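Local coordinates for dihydrodipicolinate synthase (Bacillus clausii KSM-K16, PDB 3E96), which probably condenses pyruvate with aspartate semialdehyde through a Schiff-base intermediate inside a TIM barrel, as 4-hydroxy-tetrahydrodipicolinate synthases of the DapA family do, at residues B[249-252]-B[258-261]; B[263-268]-B[273-278]. One frame throughout, in Å; residues are numbered along the deposited sequence.

Interaction 1 (B[249-252]-B[258-261]); sequences EDLR and GNNV
The backbone carbonyl oxygen of N260 is gripped by R252 through two nitrogens: NE of R252 meets O of N260 at 2.8 Å, in the carbonyl plane on a lone pair, and NH2 adds a weak bond to the same oxygen. NH2 also reaches OD1 of N260 at 2.8 Å, coming from above the amide plane, so the guanidinium holds backbone and side chain of one residue side-on, its plane turned 70° from the amide. A bend at chi3 (62°) swings the guanidinium round, while CG of N260 lies anti to its backbone N (chi1 -170°), bringing OD1 near NH2. NH1 of R252 forms a 2.9 Å salt bridge with OE2 of E249, which offers its syn lone pair. Next in the chain, ND2 of N259 donates to O of L251 at 3.3 Å, the acceptor in the amide plane but the N-H tilted from the carbonyl plane; D289 takes a second bond from ND2. Arginine suits this place because its N-H groups serve an acid and two carbonyls at once. Its buried charge is probably offset in part by E249. The R252 side chain comes within about 4 Å of that of T56, and these bonds tie loop to helix, consistent with a fixed wall beside the probable pyruvate pocket.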
loop_
_atom_site.group_PDB
_atom_site.type_symbol
_atom_site.label_atom_id
_atom_site.label_comp_id
_atom_site.label_asym_id
_atom_site.label_seq_id
_atom_site.Cartn_x
_atom_site.Cartn_y
_atom_site.Cartn_z
ATOM N N GLU B 249 -18.494 -10.482 -9.805
ATOM C CA GLU B 249 -17.681 -10.039 -8.680
ATOM C C GLU B 249 -16.605 -11.066 -8.335
ATOM O O GLU B 249 -15.489 -10.698 -7.962
ATOM C CB GLU B 249 -18.571 -9.747 -7.466
ATOM C CG GLU B 249 -19.443 -8.505 -7.657
ATOM C CD GLU B 249 -18.615 -7.237 -7.834
ATOM O OE1 GLU B 249 -17.944 -6.825 -6.865
ATOM O OE2 GLU B 249 -18.620 -6.656 -8.941
ATOM N N ASP B 250 -16.926 -12.352 -8.469
ATOM C CA ASP B 250 -15.935 -13.383 -8.179
ATOM C C ASP B 250 -14.818 -13.366 -9.216
ATOM O O ASP B 250 -13.656 -13.608 -8.888
ATOM C CB ASP B 250 -16.578 -14.771 -8.128
ATOM C CG ASP B 250 -17.411 -14.974 -6.881
ATOM O OD1 ASP B 250 -17.130 -14.307 -5.861
ATOM O OD2 ASP B 250 -18.336 -15.812 -6.912
ATOM N N LEU B 251 -15.164 -13.068 -10.465
ATOM C CA LEU B 251 -14.160 -13.011 -11.519
ATOM C C LEU B 251 -13.221 -11.829 -11.266
ATOM O O LEU B 251 -12.013 -11.924 -11.490
ATOM C CB LEU B 251 -14.830 -12.873 -12.885
ATOM C CG LEU B 251 -13.912 -12.932 -14.108
ATOM C CD1 LEU B 251 -13.001 -14.150 -14.035
ATOM C CD2 LEU B 251 -14.773 -12.980 -15.367
ATOM N N ARG B 252 -13.785 -10.717 -10.797
ATOM C CA ARG B 252 -12.999 -9.529 -10.476
ATOM C C ARG B 252 -12.079 -9.832 -9.290
ATOM O O ARG B 252 -10.979 -9.289 -9.181
ATOM C CB ARG B 252 -13.915 -8.366 -10.080
ATOM C CG ARG B 252 -14.736 -7.766 -11.210
ATOM C CD ARG B 252 -15.614 -6.643 -10.674
ATOM N NE ARG B 252 -14.819 -5.554 -10.111
ATOM C CZ ARG B 252 -15.309 -4.592 -9.333
ATOM N NH1 ARG B 252 -16.598 -4.586 -9.015
ATOM N NH2 ARG B 252 -14.516 -3.628 -8.882
ATOM N N GLY B 258 -6.491 -9.068 -7.833
ATOM C CA GLY B 258 -5.689 -8.499 -8.904
ATOM C C GLY B 258 -6.529 -8.189 -10.134
ATOM O O GLY B 258 -6.221 -7.270 -10.891
ATOM N N ASN B 259 -7.599 -8.958 -10.326
ATOM C CA ASN B 259 -8.506 -8.800 -11.469
ATOM C C ASN B 259 -9.575 -7.724 -11.273
ATOM O O ASN B 259 -10.332 -7.427 -12.199
ATOM C CB ASN B 259 -9.229 -10.124 -11.735
ATOM C CG ASN B 259 -8.597 -10.932 -12.849
ATOM O OD1 ASN B 259 -7.472 -10.670 -13.262
ATOM N ND2 ASN B 259 -9.327 -11.934 -13.334
ATOM N N ASN B 260 -9.627 -7.139 -10.080
ATOM C CA ASN B 260 -10.658 -6.162 -9.740
ATOM C C ASN B 260 -11.048 -5.102 -10.771
ATOM O O ASN B 260 -12.236 -4.906 -11.043
ATOM C CB ASN B 260 -10.304 -5.477 -8.419
ATOM C CG ASN B 260 -11.442 -4.636 -7.884
ATOM O OD1 ASN B 260 -11.753 -3.573 -8.423
ATOM N ND2 ASN B 260 -12.079 -5.113 -6.824
ATOM N N VAL B 261 -10.064 -4.417 -11.341
ATOM C CA VAL B 261 -10.354 -3.373 -12.323
ATOM C C VAL B 261 -10.196 -3.842 -13.763
ATOM O O VAL B 261 -11.001 -3.489 -14.628
ATOM C CB VAL B 261 -9.446 -2.137 -12.103
ATOM C CG1 VAL B 261 -9.687 -1.097 -13.206
ATOM C CG2 VAL B 261 -9.722 -1.526 -10.732
#

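Interaction 2 (B[263-268]-B[273-278]); sequences VIKEAM and QNAGVT
K265 and M268, one helical turn apart, straddle A275, whose methyl points at the helix and is small enough to fit between them. CE of M268 makes a tight contact with CB of A275 at 3.3 Å, and CG of K265 lies 3.9 Å from the same CB. Beyond CG the lysine runs extended, its CD passing the CG2 methyl of T278, until NZ reaches the carbonyl oxygen of V277 at 2.8 Å from above the carbonyl plane. The ammonium also pairs with E58 and the carbonyl of T21. Replacing K265 by an alanine would probably leave E58 without its positive mate and open a gap beside T278. M268 and Q273 cross at about a right angle, with CG of M268 3.6 Å from OE1 of Q273. That oxygen is buried without a polar partner, whereas NE2 of Q273 bonds to the carbonyl oxygen of L218. Backbone joins them too: N of Q273 donates to O of M268 at 2.8 Å. The loop thus folds back along helix 262-270, whose other flank meets helix 235-252 through V263 and I264, while Q273 touches R41 of helix 32-43 and V277 pairs with F23 through backbone hydrogen bonds.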
loop_
_atom_site.group_PDB
_atom_site.type_symbol
_atom_site.label_atom_id
_atom_site.label_comp_id
_atom_site.label_asym_id
_atom_site.label_seq_id
_atom_site.Cartn_x
_atom_site.Cartn_y
_atom_site.Cartn_z
ATOM N N VAL B 263 -10.845 -6.630 -15.099
ATOM C CA VAL B 263 -12.035 -7.361 -15.555
ATOM C C VAL B 263 -13.108 -6.353 -15.982
ATOM O O VAL B 263 -13.787 -6.539 -17.001
ATOM C CB VAL B 263 -12.616 -8.274 -14.443
ATOM C CG1 VAL B 263 -14.010 -8.769 -14.838
ATOM C CG2 VAL B 263 -11.691 -9.464 -14.218
ATOM N N ILE B 264 -13.259 -5.286 -15.201
ATOM C CA ILE B 264 -14.234 -4.248 -15.522
ATOM C C ILE B 264 -13.903 -3.600 -16.871
ATOM O O ILE B 264 -14.779 -3.439 -17.732
ATOM C CB ILE B 264 -14.262 -3.145 -14.432
ATOM C CG1 ILE B 264 -14.894 -3.694 -13.152
ATOM C CG2 ILE B 264 -15.050 -1.933 -14.920
ATOM C CD1 ILE B 264 -14.904 -2.707 -12.000
ATOM N N LYS B 265 -12.637 -3.237 -17.058
ATOM C CA LYS B 265 -12.219 -2.592 -18.299
ATOM C C LYS B 265 -12.346 -3.456 -19.544
ATOM O O LYS B 265 -12.769 -2.972 -20.597
ATOM C CB LYS B 265 -10.786 -2.063 -18.166
ATOM C CG LYS B 265 -10.691 -0.835 -17.255
ATOM C CD LYS B 265 -9.319 -0.171 -17.294
ATOM C CE LYS B 265 -9.324 1.115 -16.468
ATOM N NZ LYS B 265 -7.965 1.731 -16.336
ATOM N N GLU B 266 -11.990 -4.730 -19.445
ATOM C CA GLU B 266 -12.101 -5.588 -20.618
ATOM C C GLU B 266 -13.562 -5.937 -20.890
ATOM O O GLU B 266 -13.946 -6.170 -22.035
ATOM C CB GLU B 266 -11.230 -6.835 -20.454
ATOM C CG GLU B 266 -9.747 -6.479 -20.479
ATOM C CD GLU B 266 -8.840 -7.637 -20.831
ATOM O OE1 GLU B 266 -9.314 -8.606 -21.467
ATOM O OE2 GLU B 266 -7.641 -7.567 -20.487
ATOM N N ALA B 267 -14.383 -5.942 -19.844
ATOM C CA ALA B 267 -15.808 -6.215 -20.009
ATOM C C ALA B 267 -16.450 -5.005 -20.701
ATOM O O ALA B 267 -17.262 -5.162 -21.623
ATOM C CB ALA B 267 -16.462 -6.453 -18.653
ATOM N N MET B 268 -16.080 -3.803 -20.255
ATOM C CA MET B 268 -16.602 -2.562 -20.839
ATOM C C MET B 268 -16.258 -2.501 -22.328
ATOM O O MET B 268 -17.113 -2.170 -23.158
ATOM C CB MET B 268 -16.011 -1.320 -20.137
ATOM C CG MET B 268 -16.459 -1.102 -18.682
ATOM S SD MET B 268 -15.678 0.315 -17.840
ATOM C CE MET B 268 -14.144 -0.334 -17.440
ATOM N N GLN B 273 -17.872 -0.033 -24.726
ATOM C CA GLN B 273 -17.810 1.128 -23.850
ATOM C C GLN B 273 -16.312 1.414 -23.742
ATOM O O GLN B 273 -15.507 0.483 -23.635
ATOM C CB GLN B 273 -18.403 0.798 -22.475
ATOM C CG GLN B 273 -19.848 0.301 -22.532
ATOM C CD GLN B 273 -20.402 -0.052 -21.159
ATOM O OE1 GLN B 273 -19.646 -0.295 -20.219
ATOM N NE2 GLN B 273 -21.727 -0.099 -21.045
ATOM N N ASN B 274 -15.934 2.686 -23.782
ATOM C CA ASN B 274 -14.526 3.073 -23.731
ATOM C C ASN B 274 -13.902 3.027 -22.341
ATOM O O ASN B 274 -14.310 3.757 -21.443
ATOM C CB ASN B 274 -14.365 4.469 -24.325
ATOM C CG ASN B 274 -14.806 4.526 -25.777
ATOM O OD1 ASN B 274 -15.603 5.383 -26.167
ATOM N ND2 ASN B 274 -14.292 3.604 -26.582
ATOM N N ALA B 275 -12.898 2.175 -22.178
ATOM C CA ALA B 275 -12.234 2.040 -20.887
ATOM C C ALA B 275 -10.722 2.005 -21.011
ATOM O O ALA B 275 -10.006 2.399 -20.088
ATOM C CB ALA B 275 -12.721 0.780 -20.187
ATOM N N GLY B 276 -10.229 1.539 -22.150
ATOM C CA GLY B 276 -8.793 1.450 -22.318
ATOM C C GLY B 276 -8.257 0.302 -21.477
ATOM O O GLY B 276 -8.938 -0.707 -21.298
ATOM N N VAL B 277 -7.053 0.463 -20.936
ATOM C CA VAL B 277 -6.428 -0.587 -20.140
ATOM C C VAL B 277 -6.065 -0.140 -18.729
ATOM O O VAL B 277 -6.240 1.022 -18.361
ATOM C CB VAL B 277 -5.127 -1.077 -20.806
ATOM C CG1 VAL B 277 -5.426 -1.664 -22.174
ATOM C CG2 VAL B 277 -4.143 0.091 -20.927
ATOM N N THR B 278 -5.560 -1.082 -17.941
ATOM C CA THR B 278 -5.121 -0.782 -16.584
ATOM C C THR B 278 -3.650 -0.390 -16.682
ATOM O O THR B 278 -3.013 -0.620 -17.714
ATOM C CB THR B 278 -5.235 -2.020 -15.649
ATOM O OG1 THR B 278 -4.611 -3.156 -16.270
ATOM C CG2 THR B 278 -6.694 -2.338 -15.343
#

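In the fold
Interaction 1 closes before interaction 2 opens, and their centres lie 12 Å apart on the same side of the chain's centre. The first joins the end of helix 235-252 to the loop that follows it; the second joins the next helix, 262-270, to the loop beyond. They meet directly: CD1 of I264 packs on NH2 of R252 at 3.3 Å, and V263 packs on L251 and R252. In chain order both helices come after 210-213, the eighth strand of the TIM barrel. E58 packs on V261, in the loop segment of interaction 1, and on T278, and pairs with K265, so the loop holding T56, the predicted pyruvate-binding residue, borders both, beside the probable active site.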